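CaaX farnesyltransferase alpha subunit Ram2 (Aspergillus fumigatus, PDB 4L9P) is the alpha subunit of a protein farnesyltransferase, the heterodimeric enzyme that probably transfers a farnesyl group to the cysteine of CaaX-ended proteins. Local coordinates at residues G17-W25 against E52-L60; E68-G78 against Y93-K103. The protein carries 1 engineered substitution. All blocks are in the same frame, centred on the assembly; numbering follows the deposited sequence.

Interaction 1. Residues G17-W25 against E52-L60; sequences GKYSSDPEW and EYLEATSYL. With EDO (1,2-ethanediol), chain G.
Tyr59, Glu55 and Tyr19 carry most of this contact, in which the first modelled residues of the chain fold back on helix 51-65 of the all-helical alpha subunit. The motif is an aromatic cluster of Tyr19, Trp25 and Tyr59, beside which the carboxylate of Glu55 accepts from two successive backbone N-H groups. Tyr59 meets both of the other aromatic residues, which also touch each other. Over one face of its ring sits Tyr19 CB, 3.7 Å from the centroid in a CH-pi contact, while the two tyrosine rings, their planes 30° apart, are slid so far that they barely overlap. Trp25 meets the same ring obliquely, its CE3 3.6 Å from Tyr59 CD2, and takes Tyr19 CD1 over a face of its own indole. Large flat side chains suit this place because their broad apolar faces can span from a short N-terminal segment to a helix. The Tyr19 ring also reaches Ala56, whose small methyl lets Tyr19 CE2 approach Ala56 CB to 3.9 Å, and its hydroxyl goes on to a hydrogen bond with Asp79.

Glu55 gives the contact its polar half. Its CG stands opposite the backbone N (chi1 -177°) and the chain stays extended, which carries the carboxylate away from its own helix to the other segment. There Glu55 OE1 accepts from Tyr19 N at 3.0 Å and OE2 from Ser20 N at 2.9 Å, both donors lying above the carboxylate plane. Two successive N-H groups pointing at the carboxylate suit its negative charge, and their dipoles would probably stabilise it. A water lies 2.7 Å from Tyr59 OH and 2.7 Å from Trp25 O, bridging the two segments.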
loop_
_atom_site.group_PDB
_atom_site.type_symbol
_atom_site.label_atom_id
_atom_site.label_comp_id
_atom_site.label_asym_id
_atom_site.label_seq_id
_atom_site.Cartn_x
_atom_site.Cartn_y
_atom_site.Cartn_z
ATOM N N GLY A 17 26.240 -7.553 33.048
ATOM C CA GLY A 17 24.990 -7.547 32.276
ATOM C C GLY A 17 23.743 -7.557 33.162
ATOM O O GLY A 17 23.678 -8.350 34.094
ATOM N N LYS A 18 22.751 -6.700 32.882
ATOM C CA LYS A 18 21.683 -6.430 33.857
ATOM C C LYS A 18 20.819 -7.624 34.241
ATOM O O LYS A 18 20.545 -7.836 35.412
ATOM C CB LYS A 18 20.764 -5.295 33.436
ATOM C CG LYS A 18 21.445 -3.976 33.172
ATOM C CD LYS A 18 20.600 -3.139 32.214
ATOM C CE LYS A 18 21.471 -2.241 31.333
ATOM N NZ LYS A 18 20.618 -1.492 30.353
ATOM N N TYR A 19 20.369 -8.394 33.268
ATOM C CA TYR A 19 19.565 -9.576 33.540
ATOM C C TYR A 19 20.387 -10.685 34.141
ATOM O O TYR A 19 19.955 -11.304 35.136
ATOM C CB TYR A 19 18.856 -10.051 32.250
ATOM C CG TYR A 19 17.823 -9.045 31.804
ATOM C CD1 TYR A 19 16.556 -9.062 32.367
ATOM C CD2 TYR A 19 18.130 -8.033 30.881
ATOM C CE1 TYR A 19 15.600 -8.130 32.041
ATOM C CE2 TYR A 19 17.142 -7.093 30.522
ATOM C CZ TYR A 19 15.887 -7.158 31.108
ATOM O OH TYR A 19 14.879 -6.250 30.822
ATOM N N SER A 20 21.570 -10.925 33.600
ATOM C CA SER A 20 22.330 -12.069 34.116
ATOM C C SER A 20 22.841 -11.871 35.534
ATOM O O SER A 20 23.119 -12.846 36.213
ATOM C CB SER A 20 23.489 -12.406 33.211
ATOM O OG SER A 20 24.227 -11.226 33.006
ATOM N N SER A 21 22.964 -10.626 35.983
ATOM C CA SER A 21 23.424 -10.403 37.345
ATOM C C SER A 21 22.273 -10.280 38.354
ATOM O O SER A 21 22.506 -10.265 39.549
ATOM C CB SER A 21 24.326 -9.171 37.381
ATOM O OG SER A 21 23.586 -7.998 37.161
ATOM N N ASP A 22 21.037 -10.234 37.881
ATOM C CA ASP A 22 19.867 -9.945 38.734
ATOM C C ASP A 22 19.347 -11.244 39.296
ATOM O O ASP A 22 18.961 -12.142 38.546
ATOM C CB ASP A 22 18.773 -9.328 37.843
ATOM C CG ASP A 22 17.618 -8.753 38.636
ATOM O OD1 ASP A 22 17.469 -9.099 39.812
ATOM O OD2 ASP A 22 16.811 -8.010 38.026
ATOM N N PRO A 23 19.336 -11.399 40.643
ATOM C CA PRO A 23 18.777 -12.663 41.132
ATOM C C PRO A 23 17.291 -12.926 40.788
ATOM O O PRO A 23 16.833 -14.084 40.841
ATOM C CB PRO A 23 18.951 -12.564 42.665
ATOM C CG PRO A 23 19.138 -11.168 42.937
ATOM C CD PRO A 23 19.697 -10.456 41.713
ATOM N N GLU A 24 16.555 -11.866 40.386
ATOM C CA GLU A 24 15.182 -11.995 39.927
ATOM C C GLU A 24 15.099 -12.899 38.689
ATOM O O GLU A 24 14.087 -13.519 38.453
ATOM C CB GLU A 24 14.714 -10.625 39.447
ATOM C CG GLU A 24 14.029 -9.831 40.474
ATOM C CD GLU A 24 12.580 -10.226 40.561
ATOM O OE1 GLU A 24 11.915 -10.246 39.510
ATOM O OE2 GLU A 24 12.125 -10.492 41.682
ATOM N N TRP A 25 16.194 -12.973 37.968
ATOM C CA TRP A 25 16.274 -13.671 36.686
ATOM C C TRP A 25 17.117 -14.923 36.810
ATOM O O TRP A 25 17.392 -15.604 35.822
ATOM C CB TRP A 25 16.860 -12.709 35.633
ATOM C CG TRP A 25 15.820 -11.737 35.169
ATOM C CD1 TRP A 25 15.616 -10.450 35.602
ATOM C CD2 TRP A 25 14.788 -12.030 34.246
ATOM N NE1 TRP A 25 14.519 -9.901 34.962
ATOM C CE2 TRP A 25 13.989 -10.861 34.130
ATOM C CE3 TRP A 25 14.449 -13.169 33.522
ATOM C CZ2 TRP A 25 12.874 -10.799 33.291
ATOM C CZ3 TRP A 25 13.356 -13.092 32.635
ATOM C CH2 TRP A 25 12.582 -11.912 32.564
ATOM N N GLU A 52 23.216 -4.624 25.471
ATOM C CA GLU A 52 21.982 -4.608 26.266
ATOM C C GLU A 52 20.838 -5.282 25.505
ATOM O O GLU A 52 20.029 -6.010 26.085
ATOM C CB GLU A 52 21.564 -3.165 26.590
ATOM C CG GLU A 52 22.541 -2.451 27.508
ATOM C CD GLU A 52 23.741 -1.824 26.795
ATOM O OE1 GLU A 52 23.981 -2.056 25.576
ATOM O OE2 GLU A 52 24.460 -1.086 27.496
ATOM N N TYR A 53 20.755 -5.015 24.194
ATOM C CA TYR A 53 19.684 -5.589 23.392
ATOM C C TYR A 53 19.928 -7.083 23.172
ATOM O O TYR A 53 18.980 -7.874 23.213
ATOM C CB TYR A 53 19.598 -4.821 22.064
ATOM C CG TYR A 53 18.423 -5.227 21.167
ATOM C CD1 TYR A 53 17.132 -4.749 21.427
ATOM C CD2 TYR A 53 18.605 -6.101 20.090
ATOM C CE1 TYR A 53 16.063 -5.066 20.634
ATOM C CE2 TYR A 53 17.532 -6.410 19.229
ATOM C CZ TYR A 53 16.277 -5.906 19.524
ATOM O OH TYR A 53 15.253 -6.193 18.672
ATOM N N LEU A 54 21.180 -7.493 22.932
ATOM C CA LEU A 54 21.478 -8.925 22.813
ATOM C C LEU A 54 21.057 -9.656 24.083
ATOM O O LEU A 54 20.391 -10.702 24.022
ATOM C CB LEU A 54 22.983 -9.198 22.564
ATOM C CG LEU A 54 23.579 -8.933 21.200
ATOM C CD1 LEU A 54 25.116 -9.079 21.300
ATOM C CD2 LEU A 54 22.932 -9.943 20.231
ATOM N N GLU A 55 21.391 -9.098 25.246
ATOM C CA GLU A 55 21.083 -9.802 26.482
ATOM C C GLU A 55 19.567 -9.862 26.704
ATOM O O GLU A 55 19.004 -10.952 26.963
ATOM C CB GLU A 55 21.740 -9.130 27.698
ATOM C CG GLU A 55 21.430 -9.972 28.930
ATOM C CD GLU A 55 21.904 -9.416 30.223
ATOM O OE1 GLU A 55 21.603 -8.252 30.573
ATOM O OE2 GLU A 55 22.554 -10.183 30.924
ATOM N N ALA A 56 18.885 -8.722 26.554
ATOM C CA ALA A 56 17.439 -8.682 26.813
ATOM C C ALA A 56 16.715 -9.677 25.901
ATOM O O ALA A 56 15.815 -10.426 26.325
ATOM C CB ALA A 56 16.887 -7.234 26.650
ATOM N N THR A 57 17.053 -9.649 24.620
ATOM C CA THR A 57 16.370 -10.554 23.694
ATOM C C THR A 57 16.675 -12.030 23.904
ATOM O O THR A 57 15.828 -12.869 23.613
ATOM C CB THR A 57 16.635 -10.147 22.202
ATOM O OG1 THR A 57 18.058 -10.111 21.965
ATOM C CG2 THR A 57 15.992 -8.779 21.871
ATOM N N SER A 58 17.879 -12.355 24.419
ATOM C CA SER A 58 18.176 -13.740 24.765
ATOM C C SER A 58 17.313 -14.220 25.960
ATOM O O SER A 58 16.839 -15.366 25.985
ATOM C CB SER A 58 19.684 -13.900 25.020
ATOM O OG SER A 58 20.436 -13.518 23.858
ATOM N N TYR A 59 17.052 -13.334 26.911
ATOM C CA TYR A 59 16.097 -13.669 27.990
ATOM C C TYR A 59 14.661 -13.744 27.442
ATOM O O TYR A 59 13.872 -14.577 27.872
ATOM C CB TYR A 59 16.198 -12.648 29.176
ATOM C CG TYR A 59 17.320 -13.046 30.110
ATOM C CD1 TYR A 59 18.625 -12.641 29.875
ATOM C CD2 TYR A 59 17.081 -13.941 31.122
ATOM C CE1 TYR A 59 19.686 -13.067 30.723
ATOM C CE2 TYR A 59 18.127 -14.378 31.930
ATOM C CZ TYR A 59 19.387 -13.920 31.721
ATOM O OH TYR A 59 20.450 -14.323 32.535
ATOM N N LEU A 60 14.314 -12.891 26.451
ATOM C CA LEU A 60 12.972 -12.971 25.899
ATOM C C LEU A 60 12.750 -14.327 25.191
ATOM O O LEU A 60 11.674 -14.951 25.325
ATOM C CB LEU A 60 12.762 -11.793 24.901
ATOM C CG LEU A 60 11.294 -11.773 24.421
ATOM C CD1 LEU A 60 10.334 -11.384 25.537
ATOM C CD2 LEU A 60 11.099 -10.850 23.187
HETATM C C1 EDO G . 18.772 -10.337 18.775
HETATM O O1 EDO G . 18.324 -11.474 19.506
HETATM C C2 EDO G . 17.970 -10.169 17.511
HETATM O O2 EDO G . 16.555 -10.107 17.773
HETATM O O HOH W 1 19.803 -15.958 34.565
#

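Interaction 2. Residues E68-G78 against Y93-K103; sequences EMSERALRLTG and YRAKILFALGK
Met69, with Leu74, carries much of the apolar contact between 68-78 and 93-103, packing against Tyr93, Ile97 and Ala100. Its chain bends at chi2 and chi3, which lays Met69 SD 3.7 Å from Ala100 CB and turns Met69 CE to Tyr93 CE1 at 3.5 Å; a flexible thioether can follow such a curved surface. Ile97 adds its branches: CD1 reaches Ala73 CB, CG2 lies by Leu74 CB, and CG1 faces the methionine. Leu74 sends CD1 to Leu98 CD2 at 3.8 Å, the two side chains crossing at about a right angle. Leu101 CD1 closes over the Ser70-Glu71 peptide at the helix start.

This is the antiparallel helical hairpin of a prenyltransferase alpha subunit repeat, of the TPR clan. Helices 71-78 and 93-100 run at 146° with axes 9.5 Å apart, and small Ala73 suits the side where Tyr93 and Ile97 press in.

Hydrogen bonds lie along the packed side chains. The Tyr93 hydroxyl points to Glu68 O, which lies near the ring plane; the OH to O distance, 2.4 Å, is unusually short and its exact length doubtful. The extended chain of Arg94 carries NH1 across to helix 71-78, where it donates to Thr77 OG1, 2.9 Å away and 19° out of the guanidinium plane; that hydroxyl in turn donates to Leu74 O. Leu74 CD1 rests over one face of the guanidinium. Ser70 OG caps its helix, accepting from Ala73 N and donating to Glu68 OE2.

Among the ionic pairs, Glu71 and Lys103 reach toward each other, and Lys103 NZ meets the syn lone pair of Glu71 OE2 at 2.9 Å. Arg94 NH2 makes a salt bridge with Glu108, and Arg72 holds both carboxylate oxygens of Glu68, through NE and NH2.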
loop_
_atom_site.group_PDB
_atom_site.type_symbol
_atom_site.label_atom_id
_atom_site.label_comp_id
_atom_site.label_asym_id
_atom_site.label_seq_id
_atom_site.Cartn_x
_atom_site.Cartn_y
_atom_site.Cartn_z
ATOM N N GLU A 68 6.185 -18.292 29.749
ATOM C CA GLU A 68 6.165 -17.708 31.085
ATOM C C GLU A 68 5.313 -16.454 31.134
ATOM O O GLU A 68 5.533 -15.510 30.303
ATOM C CB GLU A 68 7.576 -17.364 31.527
ATOM C CG GLU A 68 7.592 -16.691 32.895
ATOM C CD GLU A 68 8.999 -16.458 33.441
ATOM O OE1 GLU A 68 9.861 -17.352 33.328
ATOM O OE2 GLU A 68 9.235 -15.350 33.987
ATOM N N MET A 69 4.311 -16.450 31.998
ATOM C CA MET A 69 3.437 -15.307 32.252
ATOM C C MET A 69 3.772 -14.802 33.619
ATOM O O MET A 69 3.392 -15.431 34.619
ATOM C CB MET A 69 1.956 -15.721 32.197
ATOM C CG MET A 69 1.515 -16.410 30.867
ATOM S SD MET A 69 1.354 -15.246 29.507
ATOM C CE MET A 69 2.729 -15.712 28.507
ATOM N N SER A 70 4.535 -13.724 33.708
ATOM C CA SER A 70 5.055 -13.296 34.998
ATOM C C SER A 70 5.292 -11.802 35.002
ATOM O O SER A 70 5.424 -11.158 33.944
ATOM C CB SER A 70 6.377 -14.015 35.233
ATOM O OG SER A 70 7.391 -13.486 34.383
ATOM N N GLU A 71 5.396 -11.225 36.164
ATOM C CA GLU A 71 5.773 -9.828 36.276
ATOM C C GLU A 71 7.167 -9.531 35.718
ATOM O O GLU A 71 7.370 -8.476 35.067
ATOM C CB GLU A 71 5.689 -9.368 37.741
ATOM C CG GLU A 71 4.273 -9.383 38.287
ATOM C CD GLU A 71 3.415 -8.244 37.782
ATOM O OE1 GLU A 71 3.938 -7.299 37.143
ATOM O OE2 GLU A 71 2.183 -8.297 38.024
ATOM N N ARG A 72 8.155 -10.394 35.959
ATOM C CA ARG A 72 9.475 -10.140 35.402
ATOM C C ARG A 72 9.411 -10.124 33.869
ATOM O O ARG A 72 10.069 -9.298 33.241
ATOM C CB ARG A 72 10.568 -11.113 35.928
ATOM C CG ARG A 72 10.411 -12.553 35.489
ATOM C CD ARG A 72 11.606 -13.429 36.013
ATOM N NE ARG A 72 11.389 -14.769 35.523
ATOM C CZ ARG A 72 12.035 -15.818 35.978
ATOM N NH1 ARG A 72 12.963 -15.631 36.928
ATOM N NH2 ARG A 72 11.757 -17.010 35.481
ATOM N N ALA A 73 8.668 -11.057 33.288
ATOM C CA ALA A 73 8.543 -11.105 31.825
ATOM C C ALA A 73 7.870 -9.849 31.326
ATOM O O ALA A 73 8.268 -9.307 30.265
ATOM C CB ALA A 73 7.756 -12.357 31.411
ATOM N N LEU A 74 6.872 -9.366 32.052
ATOM C CA LEU A 74 6.210 -8.129 31.647
ATOM C C LEU A 74 7.202 -6.948 31.631
ATOM O O LEU A 74 7.276 -6.186 30.659
ATOM C CB LEU A 74 4.972 -7.865 32.527
ATOM C CG LEU A 74 4.143 -6.610 32.174
ATOM C CD1 LEU A 74 3.500 -6.761 30.761
ATOM C CD2 LEU A 74 3.072 -6.392 33.264
ATOM N N ARG A 75 8.005 -6.789 32.667
ATOM C CA ARG A 75 9.042 -5.748 32.732
ATOM C C ARG A 75 10.073 -5.920 31.601
ATOM O O ARG A 75 10.450 -4.945 30.931
ATOM C CB ARG A 75 9.781 -5.812 34.074
ATOM C CG ARG A 75 8.960 -5.345 35.254
ATOM C CD ARG A 75 9.861 -5.094 36.517
ATOM N NE ARG A 75 10.831 -6.169 36.791
ATOM C CZ ARG A 75 10.591 -7.258 37.529
ATOM N NH1 ARG A 75 9.408 -7.437 38.128
ATOM N NH2 ARG A 75 11.563 -8.157 37.692
ATOM N N LEU A 76 10.388 -7.162 31.270
ATOM C CA LEU A 76 11.328 -7.435 30.180
ATOM C C LEU A 76 10.741 -6.923 28.840
ATOM O O LEU A 76 11.444 -6.325 28.014
ATOM C CB LEU A 76 11.548 -8.952 30.080
ATOM C CG LEU A 76 12.402 -9.409 28.886
ATOM C CD1 LEU A 76 13.788 -8.739 28.818
ATOM C CD2 LEU A 76 12.544 -10.926 28.860
ATOM N N THR A 77 9.472 -7.203 28.612
ATOM C CA THR A 77 8.873 -6.689 27.361
ATOM C C THR A 77 8.905 -5.157 27.301
ATOM O O THR A 77 9.138 -4.613 26.222
ATOM C CB THR A 77 7.423 -7.168 27.149
ATOM O OG1 THR A 77 6.496 -6.602 28.114
ATOM C CG2 THR A 77 7.320 -8.695 27.056
ATOM N N GLY A 78 8.712 -4.471 28.410
ATOM C CA GLY A 78 8.763 -3.018 28.401
ATOM C C GLY A 78 10.183 -2.527 28.111
ATOM O O GLY A 78 10.371 -1.511 27.399
ATOM N N TYR A 93 3.551 -10.811 22.783
ATOM C CA TYR A 93 3.804 -11.534 24.024
ATOM C C TYR A 93 3.393 -10.657 25.239
ATOM O O TYR A 93 2.780 -11.155 26.182
ATOM C CB TYR A 93 5.280 -11.897 24.055
ATOM C CG TYR A 93 5.711 -12.635 25.283
ATOM C CD1 TYR A 93 5.080 -13.751 25.689
ATOM C CD2 TYR A 93 6.803 -12.156 26.026
ATOM C CE1 TYR A 93 5.526 -14.454 26.894
ATOM C CE2 TYR A 93 7.260 -12.791 27.152
ATOM C CZ TYR A 93 6.624 -13.945 27.590
ATOM O OH TYR A 93 7.127 -14.537 28.749
ATOM N N ARG A 94 3.677 -9.358 25.209
ATOM C CA ARG A 94 3.236 -8.460 26.275
ATOM C C ARG A 94 1.735 -8.543 26.477
ATOM O O ARG A 94 1.283 -8.636 27.612
ATOM C CB ARG A 94 3.689 -7.003 25.980
ATOM C CG ARG A 94 3.246 -6.024 27.032
ATOM C CD ARG A 94 3.798 -4.605 26.753
ATOM N NE ARG A 94 3.421 -3.700 27.842
ATOM C CZ ARG A 94 4.191 -3.453 28.890
ATOM N NH1 ARG A 94 5.358 -4.075 29.002
ATOM N NH2 ARG A 94 3.760 -2.603 29.831
ATOM N N ALA A 95 0.947 -8.487 25.383
ATOM C CA ALA A 95 -0.472 -8.524 25.578
ATOM C C ALA A 95 -0.920 -9.852 26.207
ATOM O O ALA A 95 -1.830 -9.859 27.049
ATOM C CB ALA A 95 -1.212 -8.316 24.229
ATOM N N LYS A 96 -0.304 -10.953 25.788
ATOM C CA LYS A 96 -0.625 -12.255 26.435
ATOM C C LYS A 96 -0.405 -12.177 27.937
ATOM O O LYS A 96 -1.279 -12.613 28.705
ATOM C CB LYS A 96 0.258 -13.350 25.876
ATOM C CG LYS A 96 -0.076 -13.766 24.468
ATOM C CD LYS A 96 0.887 -14.926 24.100
ATOM C CE LYS A 96 0.596 -15.509 22.733
ATOM N NZ LYS A 96 1.513 -16.683 22.547
ATOM N N ILE A 97 0.719 -11.606 28.361
ATOM C CA ILE A 97 1.024 -11.537 29.805
ATOM C C ILE A 97 0.002 -10.649 30.522
ATOM O O ILE A 97 -0.514 -11.009 31.567
ATOM C CB ILE A 97 2.416 -10.945 30.052
ATOM C CG1 ILE A 97 3.502 -11.823 29.418
ATOM C CG2 ILE A 97 2.642 -10.791 31.579
ATOM C CD1 ILE A 97 4.869 -11.153 29.312
ATOM N N LEU A 98 -0.350 -9.497 29.977
ATOM C CA LEU A 98 -1.279 -8.588 30.624
ATOM C C LEU A 98 -2.599 -9.277 30.873
ATOM O O LEU A 98 -3.147 -9.151 31.950
ATOM C CB LEU A 98 -1.527 -7.375 29.706
ATOM C CG LEU A 98 -0.328 -6.449 29.562
ATOM C CD1 LEU A 98 -0.603 -5.489 28.361
ATOM C CD2 LEU A 98 -0.146 -5.631 30.833
ATOM N N PHE A 99 -3.128 -9.986 29.874
ATOM C CA PHE A 99 -4.380 -10.694 30.087
ATOM C C PHE A 99 -4.227 -11.880 31.066
ATOM O O PHE A 99 -5.065 -12.051 31.980
ATOM C CB PHE A 99 -4.960 -11.094 28.752
ATOM C CG PHE A 99 -5.591 -9.952 28.040
ATOM C CD1 PHE A 99 -6.843 -9.446 28.453
ATOM C CD2 PHE A 99 -4.965 -9.357 26.963
ATOM C CE1 PHE A 99 -7.440 -8.355 27.784
ATOM C CE2 PHE A 99 -5.570 -8.297 26.290
ATOM C CZ PHE A 99 -6.788 -7.797 26.706
ATOM N N ALA A 100 -3.147 -12.665 30.919
ATOM C CA ALA A 100 -2.966 -13.839 31.796
ATOM C C ALA A 100 -2.831 -13.456 33.269
ATOM O O ALA A 100 -3.298 -14.192 34.171
ATOM C CB ALA A 100 -1.777 -14.593 31.344
ATOM N N LEU A 101 -2.225 -12.327 33.563
ATOM C CA LEU A 101 -2.036 -11.911 34.958
ATOM C C LEU A 101 -3.152 -11.021 35.486
ATOM O O LEU A 101 -3.122 -10.618 36.662
ATOM C CB LEU A 101 -0.713 -11.173 35.123
ATOM C CG LEU A 101 0.534 -11.981 34.795
ATOM C CD1 LEU A 101 1.767 -11.115 35.063
ATOM C CD2 LEU A 101 0.589 -13.298 35.598
ATOM N N GLY A 102 -4.150 -10.724 34.648
ATOM C CA GLY A 102 -5.213 -9.835 35.078
ATOM C C GLY A 102 -4.671 -8.469 35.438
ATOM O O GLY A 102 -5.121 -7.856 36.421
ATOM N N LYS A 103 -3.704 -7.963 34.656
ATOM C CA LYS A 103 -3.156 -6.636 34.976
ATOM C C LYS A 103 -4.208 -5.538 34.757
ATOM O O LYS A 103 -5.148 -5.667 33.936
ATOM C CB LYS A 103 -1.971 -6.351 34.025
ATOM C CG LYS A 103 -0.813 -7.354 34.210
ATOM C CD LYS A 103 -0.245 -7.335 35.695
ATOM C CE LYS A 103 0.338 -5.930 36.042
ATOM N NZ LYS A 103 0.787 -5.830 37.489
#

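Interactions 1 and 2 are successive along the chain, with centres about 16 Å apart. Each mixes buried and surface residues, 3 of 9 touching residues being buried in the first and 6 of 16 in the second. Interaction 1 fastens the N-terminal segment to helix 51-65, whereas interaction 2 joins two helices within one repeat. Aromatic rings and backbone N-H groups bound by a carboxylate suit the irregular partner of the first; aliphatic chains packed together with polar pairs around them suit the regular hairpin of the second, which also buries more surface, 739 against 427 Å². The contacts touch directly: Glu24 bridges to Arg75 through its carboxylate, and Trp25 CZ2 packs on Arg72 O.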